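Local coordinates for protein putative phosphomannomutase (PDB 1TUO) that probably acts as a magnesium-dependent sugar-phosphate mutase of the phosphohexose mutase family, shifting a phosphoryl group between positions of a sugar, at residues A[53-58]-A[63-68]; A[27-32]-A[58-63]; A[403-408]-A[426-431]; A[273-278]-A[295-300]. All blocks are in the same frame, centred on the assembly; numbering follows the deposited sequence.

Contact 1: A[53-58]-A[63-68]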
# COMPACT_ATOMS: atom_id res chain seq x y z
N VAL A 53 -2.10 -5.04 18.20
CA VAL A 53 -2.51 -6.05 17.22
C VAL A 53 -3.75 -5.55 16.48
O VAL A 53 -4.63 -4.93 17.07
CB VAL A 53 -2.86 -7.38 17.92
CG1 VAL A 53 -3.34 -8.41 16.88
CG2 VAL A 53 -1.64 -7.92 18.66
N GLY A 54 -3.81 -5.84 15.18
CA GLY A 54 -4.96 -5.43 14.41
C GLY A 54 -5.30 -6.51 13.39
O GLY A 54 -4.51 -7.44 13.20
N HIS A 55 -6.46 -6.39 12.75
CA HIS A 55 -6.85 -7.38 11.74
C HIS A 55 -7.72 -6.71 10.68
O HIS A 55 -8.27 -5.65 10.92
CB HIS A 55 -7.63 -8.51 12.39
CG HIS A 55 -8.94 -8.09 12.98
ND1 HIS A 55 -10.10 -8.01 12.25
CD2 HIS A 55 -9.27 -7.73 14.25
CE1 HIS A 55 -11.09 -7.63 13.03
NE2 HIS A 55 -10.61 -7.45 14.25
N ASP A 56 -7.82 -7.33 9.50
CA ASP A 56 -8.66 -6.77 8.44
C ASP A 56 -9.99 -7.50 8.39
O ASP A 56 -10.44 -8.03 9.41
CB ASP A 56 -7.93 -6.78 7.09
CG ASP A 56 -7.56 -8.17 6.61
OD1 ASP A 56 -6.78 -8.25 5.64
OD2 ASP A 56 -8.04 -9.18 7.19
N THR A 57 -10.64 -7.53 7.23
CA THR A 57 -11.95 -8.19 7.13
C THR A 57 -11.90 -9.63 6.64
O THR A 57 -12.95 -10.25 6.43
CB THR A 57 -12.90 -7.43 6.18
OG1 THR A 57 -12.40 -7.53 4.84
CG2 THR A 57 -12.99 -5.97 6.58
N ARG A 58 -10.70 -10.18 6.48
CA ARG A 58 -10.58 -11.56 6.01
C ARG A 58 -11.21 -12.54 6.98
O ARG A 58 -11.34 -12.26 8.17
CB ARG A 58 -9.11 -11.88 5.77
CG ARG A 58 -8.58 -11.18 4.54
CD ARG A 58 -7.07 -11.21 4.37
NE ARG A 58 -6.73 -10.39 3.21
CZ ARG A 58 -6.70 -10.84 1.96
NH1 ARG A 58 -6.95 -12.13 1.71
NH2 ARG A 58 -6.48 -10.01 0.95
N ALA A 63 -10.56 -13.65 14.77
CA ALA A 63 -10.25 -14.74 15.70
C ALA A 63 -8.74 -14.96 15.83
O ALA A 63 -8.23 -15.21 16.92
CB ALA A 63 -10.94 -16.03 15.24
N PHE A 64 -8.02 -14.87 14.71
CA PHE A 64 -6.57 -15.05 14.73
C PHE A 64 -5.94 -13.92 15.53
O PHE A 64 -4.98 -14.13 16.28
CB PHE A 64 -6.01 -15.06 13.31
CG PHE A 64 -6.23 -16.37 12.57
CD1 PHE A 64 -6.96 -16.39 11.39
CD2 PHE A 64 -5.66 -17.55 13.03
CE1 PHE A 64 -7.12 -17.59 10.67
CE2 PHE A 64 -5.83 -18.74 12.32
CZ PHE A 64 -6.55 -18.76 11.14
N ALA A 65 -6.47 -12.71 15.37
CA ALA A 65 -5.93 -11.55 16.09
C ALA A 65 -6.16 -11.68 17.60
O ALA A 65 -5.29 -11.31 18.40
CB ALA A 65 -6.58 -10.27 15.57
N ARG A 66 -7.32 -12.18 18.00
CA ARG A 66 -7.61 -12.35 19.41
C ARG A 66 -6.67 -13.42 19.99
O ARG A 66 -6.17 -13.28 21.11
CB ARG A 66 -9.07 -12.78 19.62
CG ARG A 66 -10.09 -11.69 19.30
CD ARG A 66 -11.47 -12.04 19.86
NE ARG A 66 -12.02 -13.25 19.26
CZ ARG A 66 -12.69 -13.29 18.11
NH1 ARG A 66 -12.90 -12.18 17.42
NH2 ARG A 66 -13.15 -14.45 17.64
N ALA A 67 -6.43 -14.47 19.21
CA ALA A 67 -5.55 -15.56 19.64
C ALA A 67 -4.12 -15.05 19.82
O ALA A 67 -3.45 -15.38 20.80
CB ALA A 67 -5.59 -16.69 18.62
N LEU A 68 -3.66 -14.26 18.86
CA LEU A 68 -2.30 -13.71 18.93
C LEU A 68 -2.17 -12.76 20.13
O LEU A 68 -1.17 -12.79 20.85
CB LEU A 68 -1.95 -12.98 17.63
CG LEU A 68 -0.64 -12.19 17.61
CD1 LEU A 68 0.54 -13.13 17.87
CD2 LEU A 68 -0.49 -11.49 16.25
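Val53 and His55, on strand 50-55, close on the CB methyl of Ala65. Val53 CG1 lies 4.0 Å from Ala65 CB. That branch is anti to the backbone N (chi1 178°) and also reaches Leu68 CD2 at 4.2 Å, bridging one turn of helix 61-75. His55 joins it at a wide angle, with His55 CB 3.8 Å from Ala65 CB and the imidazole set obliquely to the methyl. These contacts are apolar and buried, and strand 53-55 and helix 63-68 run nearly antiparallel, at 169°.

The side-chain polar bonds described here lie within 53-58, and none joins strand to helix. His55 ND1 donates in its ring plane to a lone pair of Asp56 O over 2.9 Å, which fixes its rotation. Asp56 OD2 accepts from Arg58 N at 2.9 Å, an Asx turn with the donor above the carboxylate plane. Asp56 OD1, in plane at the guanidinium edge, forms a salt bridge with Arg58 NE at 3.2 Å, its hydrogen bond bent and weak. A leucine in place of His55 would probably leave Asp56 O without its ring donor and disturb the fit against Ala65.

Strand 50-55 leads through this turn into helix 61-75 and on to the parallel strand 78-82, so the contact packs the first two elements of a beta-alpha-beta crossover in alpha/beta/alpha domain I.

Contact 2: A[27-32]-A[58-63]; sequences FTFATL and RFLADA
Two helices of alpha/beta/alpha domain I, 29-45 and 61-75, begin near each other at the protein surface, and Phe29 from the first turn of one reaches over to the start of the other. Its ring meets Ala63 at the rim: CE2 of Phe29 lies 3.9 Å from Ala63 O, with that oxygen near the ring plane, and Phe29 CZ is 3.9 Å from Ala63 CB. CG of Phe29 stands anti to the carbonyl carbon (chi1 -79°), which carries the ring out from its own helix to the neighbouring one. Leu60 adds a looser apolar touch, its CD1 4.3 Å from Phe29 CE1 and oblique to the ring.

Both partners sit at helix starts. Thr28 is the N-cap of helix 29-45, and its OG1 accepts from Thr31 N over 3.1 Å. Leu60 occupies the N-cap position of helix 61-75 and lies within a type II turn from Arg58 to Ala61, closed by a bond of 3.0 Å between Ala61 N and Arg58 O. The ring of Phe64, next to Ala63 on helix 61-75, stacks on Phe29 and also meets Phe27 edge-to-face.

Carbon therefore does nearly all the work across the gap. The one polar atom in touch, Ala63 O, faces the hydrogen-bearing edge of the phenyl ring, whose slight positive charge would probably make the approach weakly favourable; the association rests on apolar packing and shape.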
# COMPACT_ATOMS: atom_id res chain seq x y z
N PHE A 27 -1.76 -21.57 6.96
CA PHE A 27 -2.12 -20.59 7.98
C PHE A 27 -3.21 -21.15 8.89
O PHE A 27 -4.40 -21.01 8.61
CB PHE A 27 -2.60 -19.29 7.34
CG PHE A 27 -2.50 -18.10 8.26
CD1 PHE A 27 -1.30 -17.40 8.36
CD2 PHE A 27 -3.56 -17.74 9.08
CE1 PHE A 27 -1.17 -16.34 9.27
CE2 PHE A 27 -3.43 -16.69 9.99
CZ PHE A 27 -2.24 -15.99 10.08
N THR A 28 -2.78 -21.79 9.97
CA THR A 28 -3.69 -22.40 10.93
C THR A 28 -3.49 -21.77 12.30
O THR A 28 -2.53 -21.02 12.52
CB THR A 28 -3.42 -23.90 11.07
OG1 THR A 28 -2.09 -24.09 11.58
CG2 THR A 28 -3.55 -24.60 9.71
N PHE A 29 -4.38 -22.07 13.24
CA PHE A 29 -4.21 -21.52 14.58
C PHE A 29 -2.93 -22.10 15.18
O PHE A 29 -2.25 -21.43 15.96
CB PHE A 29 -5.42 -21.84 15.46
CG PHE A 29 -6.59 -20.95 15.20
CD1 PHE A 29 -7.56 -21.28 14.26
CD2 PHE A 29 -6.70 -19.72 15.86
CE1 PHE A 29 -8.62 -20.41 13.97
CE2 PHE A 29 -7.74 -18.84 15.58
CZ PHE A 29 -8.70 -19.19 14.64
N ALA A 30 -2.61 -23.33 14.81
CA ALA A 30 -1.39 -23.97 15.30
C ALA A 30 -0.17 -23.17 14.83
O ALA A 30 0.76 -22.93 15.60
CB ALA A 30 -1.31 -25.40 14.79
N THR A 31 -0.17 -22.78 13.56
CA THR A 31 0.97 -22.01 13.04
C THR A 31 1.01 -20.60 13.62
O THR A 31 2.06 -20.01 13.84
CB THR A 31 0.83 -21.93 11.52
OG1 THR A 31 1.20 -23.19 10.95
CG2 THR A 31 1.74 -20.83 10.97
N LEU A 32 -0.20 -20.03 13.83
CA LEU A 32 -0.30 -18.71 14.44
C LEU A 32 0.33 -18.69 15.84
O LEU A 32 1.01 -17.75 16.22
CB LEU A 32 -1.79 -18.36 14.51
CG LEU A 32 -2.06 -16.93 14.99
CD1 LEU A 32 -2.03 -16.80 16.51
CD2 LEU A 32 -1.04 -15.91 14.45
N ARG A 58 -10.70 -10.18 6.48
CA ARG A 58 -10.58 -11.56 6.01
C ARG A 58 -11.21 -12.54 6.98
O ARG A 58 -11.34 -12.26 8.17
CB ARG A 58 -9.11 -11.88 5.77
CG ARG A 58 -8.58 -11.18 4.54
CD ARG A 58 -7.07 -11.21 4.37
NE ARG A 58 -6.73 -10.39 3.21
CZ ARG A 58 -6.70 -10.84 1.96
NH1 ARG A 58 -6.95 -12.13 1.71
NH2 ARG A 58 -6.48 -10.01 0.95
N PHE A 59 -11.63 -13.69 6.46
CA PHE A 59 -12.29 -14.70 7.27
C PHE A 59 -11.42 -15.14 8.45
O PHE A 59 -10.26 -15.50 8.27
CB PHE A 59 -12.66 -15.91 6.41
CG PHE A 59 -13.61 -16.87 7.07
CD1 PHE A 59 -14.97 -16.56 7.17
CD2 PHE A 59 -13.16 -18.07 7.60
CE1 PHE A 59 -15.86 -17.45 7.80
CE2 PHE A 59 -14.04 -18.96 8.23
CZ PHE A 59 -15.39 -18.65 8.33
N LEU A 60 -11.99 -15.09 9.65
CA LEU A 60 -11.30 -15.47 10.88
C LEU A 60 -10.14 -14.55 11.27
O LEU A 60 -9.45 -14.81 12.25
CB LEU A 60 -10.78 -16.91 10.81
CG LEU A 60 -11.81 -18.03 10.98
CD1 LEU A 60 -11.15 -19.36 10.68
CD2 LEU A 60 -12.38 -18.01 12.40
N ALA A 61 -9.92 -13.47 10.52
CA ALA A 61 -8.82 -12.57 10.87
C ALA A 61 -9.00 -12.07 12.30
O ALA A 61 -8.02 -11.92 13.06
CB ALA A 61 -8.76 -11.39 9.90
N ASP A 62 -10.25 -11.81 12.67
CA ASP A 62 -10.56 -11.34 14.01
C ASP A 62 -10.20 -12.40 15.04
O ASP A 62 -9.57 -12.10 16.07
CB ASP A 62 -12.05 -10.94 14.11
CG ASP A 62 -13.02 -12.05 13.70
OD1 ASP A 62 -12.61 -13.08 13.11
OD2 ASP A 62 -14.23 -11.87 13.96
N ALA A 63 -10.56 -13.65 14.77
CA ALA A 63 -10.25 -14.74 15.70
C ALA A 63 -8.74 -14.96 15.83
O ALA A 63 -8.23 -15.21 16.92
CB ALA A 63 -10.94 -16.03 15.24

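Contact 3: A[403-408]-A[426-431]; sequences RPLAGL and AWVLFR
At Ala426 comes the tightest touch of this contact: its CB meets CD1 of Leu408 at 3.6 Å. Leu408 comes from the loop that precedes strand 410-414, and its CG stands anti to the carbonyl carbon (chi1 -50°), with the side chain extended beyond it so that one terminal methyl does the touching. Trp427 points its CB away from the loop, to the other face of the sheet, where its ring forms a cation-pi pair with Lys420. At Val428 the chain again presents a side chain to the loop, and CG2 of Val428 lies 4.4 Å from Leu405 CD1, a looser methyl-to-methyl contact. Leu429 belongs to the far face, in the alternation usual for a strand. Phe430 returns to the near face, but Phe430 CZ stays 4.7 Å from Leu405 CD1, and the ring instead meets Trp421 edge-to-face.

The two leucines are the first and last residues of a type II' turn, Leu405 to Leu408, closed by a backbone bond of 3.3 Å from Leu408 N to Leu405 O. This places both side chains toward the strand. Helix 448-459 completes the packing: Leu454 touches Leu405, Leu408 and Ala426.

Only aliphatic methyls bridge loop and strand here, so burial of apolar surface, with no directional bond, holds this turn against one face of the antiparallel sheet in the C-terminal domain.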
# COMPACT_ATOMS: atom_id res chain seq x y z
N ARG A 403 18.01 -8.21 -25.50
CA ARG A 403 17.37 -8.61 -26.75
C ARG A 403 16.37 -7.53 -27.17
O ARG A 403 15.36 -7.31 -26.49
CB ARG A 403 16.64 -9.94 -26.57
CG ARG A 403 17.47 -11.04 -25.92
CD ARG A 403 16.65 -12.31 -25.72
NE ARG A 403 17.40 -13.35 -25.02
CZ ARG A 403 16.93 -14.57 -24.77
NH1 ARG A 403 15.71 -14.91 -25.17
NH2 ARG A 403 17.68 -15.45 -24.13
N PRO A 404 16.63 -6.86 -28.31
CA PRO A 404 15.73 -5.81 -28.80
C PRO A 404 14.33 -6.36 -29.09
O PRO A 404 14.20 -7.48 -29.58
CB PRO A 404 16.44 -5.32 -30.06
CG PRO A 404 17.14 -6.55 -30.55
CD PRO A 404 17.71 -7.12 -29.27
N LEU A 405 13.31 -5.58 -28.78
CA LEU A 405 11.93 -6.00 -28.99
C LEU A 405 11.16 -4.98 -29.82
O LEU A 405 11.33 -3.78 -29.65
CB LEU A 405 11.24 -6.21 -27.64
CG LEU A 405 11.98 -7.14 -26.67
CD1 LEU A 405 11.21 -7.24 -25.37
CD2 LEU A 405 12.15 -8.52 -27.30
N ALA A 406 10.29 -5.48 -30.70
CA ALA A 406 9.53 -4.60 -31.58
C ALA A 406 10.57 -3.89 -32.44
O ALA A 406 11.58 -4.49 -32.81
CB ALA A 406 8.73 -3.60 -30.77
N GLY A 407 10.34 -2.63 -32.76
CA GLY A 407 11.29 -1.90 -33.58
C GLY A 407 12.12 -0.92 -32.77
O GLY A 407 12.51 0.14 -33.27
N LEU A 408 12.39 -1.28 -31.52
CA LEU A 408 13.15 -0.41 -30.63
C LEU A 408 14.61 -0.82 -30.45
O LEU A 408 14.92 -1.99 -30.24
CB LEU A 408 12.48 -0.35 -29.26
CG LEU A 408 10.98 -0.04 -29.23
CD1 LEU A 408 10.53 0.09 -27.78
CD2 LEU A 408 10.69 1.24 -29.99
N ALA A 426 11.16 3.71 -23.82
CA ALA A 426 10.52 2.46 -23.40
C ALA A 426 11.42 1.62 -22.49
O ALA A 426 12.64 1.65 -22.61
CB ALA A 426 10.10 1.65 -24.62
N TRP A 427 10.79 0.87 -21.59
CA TRP A 427 11.51 0.01 -20.66
C TRP A 427 10.75 -1.30 -20.46
O TRP A 427 9.52 -1.31 -20.36
CB TRP A 427 11.73 0.73 -19.31
CG TRP A 427 11.21 0.00 -18.08
CD1 TRP A 427 11.42 -1.30 -17.74
CD2 TRP A 427 10.38 0.55 -17.05
NE1 TRP A 427 10.78 -1.60 -16.56
CE2 TRP A 427 10.13 -0.48 -16.12
CE3 TRP A 427 9.82 1.82 -16.81
CZ2 TRP A 427 9.34 -0.30 -14.98
CZ3 TRP A 427 9.04 2.00 -15.68
CH2 TRP A 427 8.81 0.95 -14.77
N VAL A 428 11.50 -2.40 -20.40
CA VAL A 428 10.92 -3.72 -20.19
C VAL A 428 11.66 -4.39 -19.04
O VAL A 428 12.87 -4.60 -19.11
CB VAL A 428 11.05 -4.59 -21.44
CG1 VAL A 428 10.42 -5.95 -21.19
CG2 VAL A 428 10.39 -3.90 -22.63
N LEU A 429 10.92 -4.74 -17.99
CA LEU A 429 11.50 -5.37 -16.82
C LEU A 429 11.03 -6.79 -16.60
O LEU A 429 9.82 -7.06 -16.57
CB LEU A 429 11.17 -4.54 -15.57
CG LEU A 429 11.53 -5.12 -14.20
CD1 LEU A 429 13.05 -5.18 -14.04
CD2 LEU A 429 10.92 -4.25 -13.10
N PHE A 430 11.98 -7.71 -16.45
CA PHE A 430 11.66 -9.11 -16.18
C PHE A 430 12.02 -9.38 -14.72
O PHE A 430 13.15 -9.11 -14.29
CB PHE A 430 12.49 -10.06 -17.06
CG PHE A 430 12.37 -9.79 -18.54
CD1 PHE A 430 13.12 -8.78 -19.14
CD2 PHE A 430 11.52 -10.55 -19.33
CE1 PHE A 430 13.04 -8.55 -20.51
CE2 PHE A 430 11.43 -10.33 -20.70
CZ PHE A 430 12.19 -9.33 -21.29
N ARG A 431 11.06 -9.90 -13.95
CA ARG A 431 11.29 -10.22 -12.55
C ARG A 431 10.77 -11.61 -12.22
O ARG A 431 9.57 -11.87 -12.33
CB ARG A 431 10.61 -9.19 -11.64
CG ARG A 431 11.40 -7.92 -11.44
CD ARG A 431 10.64 -6.91 -10.58
NE ARG A 431 10.21 -7.48 -9.30
CZ ARG A 431 11.03 -7.96 -8.37
NH1 ARG A 431 12.34 -7.95 -8.57
NH2 ARG A 431 10.53 -8.46 -7.24

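Contact 4: A[273-278]-A[295-300]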
# COMPACT_ATOMS: atom_id res chain seq x y z
N THR A 273 1.56 12.46 -9.95
CA THR A 273 0.64 13.58 -9.76
C THR A 273 0.81 14.12 -8.34
O THR A 273 0.87 15.33 -8.14
CB THR A 273 -0.83 13.16 -9.98
OG1 THR A 273 -1.03 12.78 -11.35
CG2 THR A 273 -1.77 14.31 -9.65
N LEU A 274 0.89 13.23 -7.36
CA LEU A 274 1.05 13.65 -5.97
C LEU A 274 2.45 14.18 -5.71
O LEU A 274 2.65 15.07 -4.89
CB LEU A 274 0.72 12.50 -5.01
CG LEU A 274 -0.78 12.16 -4.91
CD1 LEU A 274 -0.99 11.08 -3.86
CD2 LEU A 274 -1.59 13.42 -4.54
N ALA A 275 3.45 13.64 -6.42
CA ALA A 275 4.81 14.13 -6.22
C ALA A 275 4.86 15.58 -6.70
O ALA A 275 5.45 16.44 -6.05
CB ALA A 275 5.81 13.28 -7.01
N LEU A 276 4.23 15.84 -7.84
CA LEU A 276 4.21 17.19 -8.40
C LEU A 276 3.49 18.15 -7.47
O LEU A 276 3.97 19.24 -7.19
CB LEU A 276 3.52 17.20 -9.76
CG LEU A 276 3.39 18.57 -10.44
CD1 LEU A 276 4.77 19.16 -10.68
CD2 LEU A 276 2.64 18.41 -11.76
N TYR A 277 2.31 17.74 -7.01
CA TYR A 277 1.51 18.57 -6.11
C TYR A 277 2.27 18.91 -4.82
O TYR A 277 2.32 20.07 -4.42
CB TYR A 277 0.20 17.85 -5.77
CG TYR A 277 -0.66 18.61 -4.79
CD1 TYR A 277 -0.91 18.11 -3.51
CD2 TYR A 277 -1.19 19.85 -5.12
CE1 TYR A 277 -1.67 18.83 -2.59
CE2 TYR A 277 -1.96 20.58 -4.21
CZ TYR A 277 -2.19 20.06 -2.95
OH TYR A 277 -2.94 20.79 -2.04
N ARG A 278 2.86 17.90 -4.19
CA ARG A 278 3.58 18.13 -2.94
C ARG A 278 4.81 19.00 -3.17
O ARG A 278 5.14 19.85 -2.35
CB ARG A 278 3.97 16.79 -2.30
CG ARG A 278 2.79 16.08 -1.65
CD ARG A 278 3.09 14.61 -1.32
NE ARG A 278 4.04 14.42 -0.22
CZ ARG A 278 3.76 14.63 1.07
NH1 ARG A 278 2.56 15.05 1.44
NH2 ARG A 278 4.69 14.38 2.00
N TRP A 295 9.47 5.97 -15.09
CA TRP A 295 10.63 6.84 -15.14
C TRP A 295 10.20 8.30 -15.27
O TRP A 295 11.05 9.19 -15.36
CB TRP A 295 11.57 6.47 -16.30
CG TRP A 295 10.91 6.29 -17.62
CD1 TRP A 295 9.67 6.73 -18.00
CD2 TRP A 295 11.47 5.63 -18.76
NE1 TRP A 295 9.43 6.38 -19.31
CE2 TRP A 295 10.52 5.71 -19.80
CE3 TRP A 295 12.69 4.99 -19.00
CZ2 TRP A 295 10.75 5.16 -21.06
CZ3 TRP A 295 12.92 4.45 -20.26
CH2 TRP A 295 11.95 4.54 -21.27
N LEU A 296 8.89 8.55 -15.28
CA LEU A 296 8.43 9.93 -15.36
C LEU A 296 8.77 10.61 -14.04
O LEU A 296 8.95 11.82 -13.98
CB LEU A 296 6.91 10.00 -15.60
CG LEU A 296 6.45 10.28 -17.04
CD1 LEU A 296 6.66 9.04 -17.90
CD2 LEU A 296 4.98 10.67 -17.04
N LEU A 297 8.87 9.83 -12.96
CA LEU A 297 9.20 10.43 -11.67
C LEU A 297 10.65 10.93 -11.73
O LEU A 297 10.94 12.05 -11.28
CB LEU A 297 9.05 9.42 -10.53
CG LEU A 297 9.31 9.97 -9.13
CD1 LEU A 297 8.42 11.18 -8.86
CD2 LEU A 297 9.05 8.89 -8.10
N ASP A 298 11.54 10.12 -12.28
CA ASP A 298 12.95 10.51 -12.41
C ASP A 298 13.04 11.78 -13.24
O ASP A 298 13.76 12.72 -12.88
CB ASP A 298 13.77 9.42 -13.11
CG ASP A 298 13.61 8.06 -12.47
OD1 ASP A 298 14.64 7.47 -12.08
OD2 ASP A 298 12.46 7.57 -12.36
N ARG A 299 12.32 11.81 -14.36
CA ARG A 299 12.32 12.97 -15.25
C ARG A 299 11.75 14.20 -14.55
O ARG A 299 12.29 15.30 -14.68
CB ARG A 299 11.52 12.67 -16.52
CG ARG A 299 11.39 13.85 -17.50
CD ARG A 299 12.74 14.37 -17.98
NE ARG A 299 13.41 13.46 -18.91
CZ ARG A 299 13.10 13.33 -20.20
NH1 ARG A 299 12.11 14.04 -20.73
NH2 ARG A 299 13.78 12.47 -20.96
N LEU A 300 10.67 14.02 -13.79
CA LEU A 300 10.07 15.16 -13.08
C LEU A 300 11.11 15.74 -12.12
O LEU A 300 11.25 16.97 -12.01
CB LEU A 300 8.83 14.71 -12.31
CG LEU A 300 7.95 15.81 -11.71
CD1 LEU A 300 7.32 16.63 -12.83
CD2 LEU A 300 6.86 15.18 -10.84
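Leu297, Leu300 and Leu276 all carry CG anti to the backbone N, with chi1 of -177° at Leu297 and -170° at Leu300, and these torsions extend the two leucines of helix 296-304 across to helix 267-280. Leu297 brings one branch to the small residue opposite: its CD1 rests 3.8 Å from Ala275 CB. Leu300, one turn later, puts CD2 against the next residue, 4.0 Å from Leu276 CB, and the same methyl lies 4.4 Å from Ala275 CB. The side chains of Leu276 and Leu300 cross at about a right angle, and their CD1 atoms meet at 4.2 Å.

The axes of 273-278 and 296-300 approach to 10.7 Å, with a crossing angle of -18°. At that spacing the leucines span the gap, while Ala275, which contributes just a methyl, accepts both of them. All four residues are buried. Beyond the pair, Val373 and Leu376 of helix 366-377 touch Leu276, and Leu300 also touches Phe306.

Strand 286-290 runs between the two helices in sequence, so their near-parallel packing is that of neighbouring helices in an alpha/beta/alpha layered domain, here domain III of the phosphohexomutase fold.

Overall arrangement
From the N terminus, contact 2 opens first, at 27-32, and closes at 58-63 over a loop of 25 residues that includes most of helix 29-45 and strand 50-55. Contact 1 starts inside that loop and ends just past it, so the two cross; they share Arg58 and Ala63, their centres lie 7 Å apart, and together they bind two helices and a strand of domain I. Contact 4 follows in domain III, closing a strand-containing loop between two helices. Contact 3 comes last and spans the hairpin strands 410-414 and 419-423 of the C-terminal domain. Contacts 3 and 4 adjoin where the Trp295 ring lies by the backbone of Trp427; contacts 1 and 3 have centres about 43 Å apart.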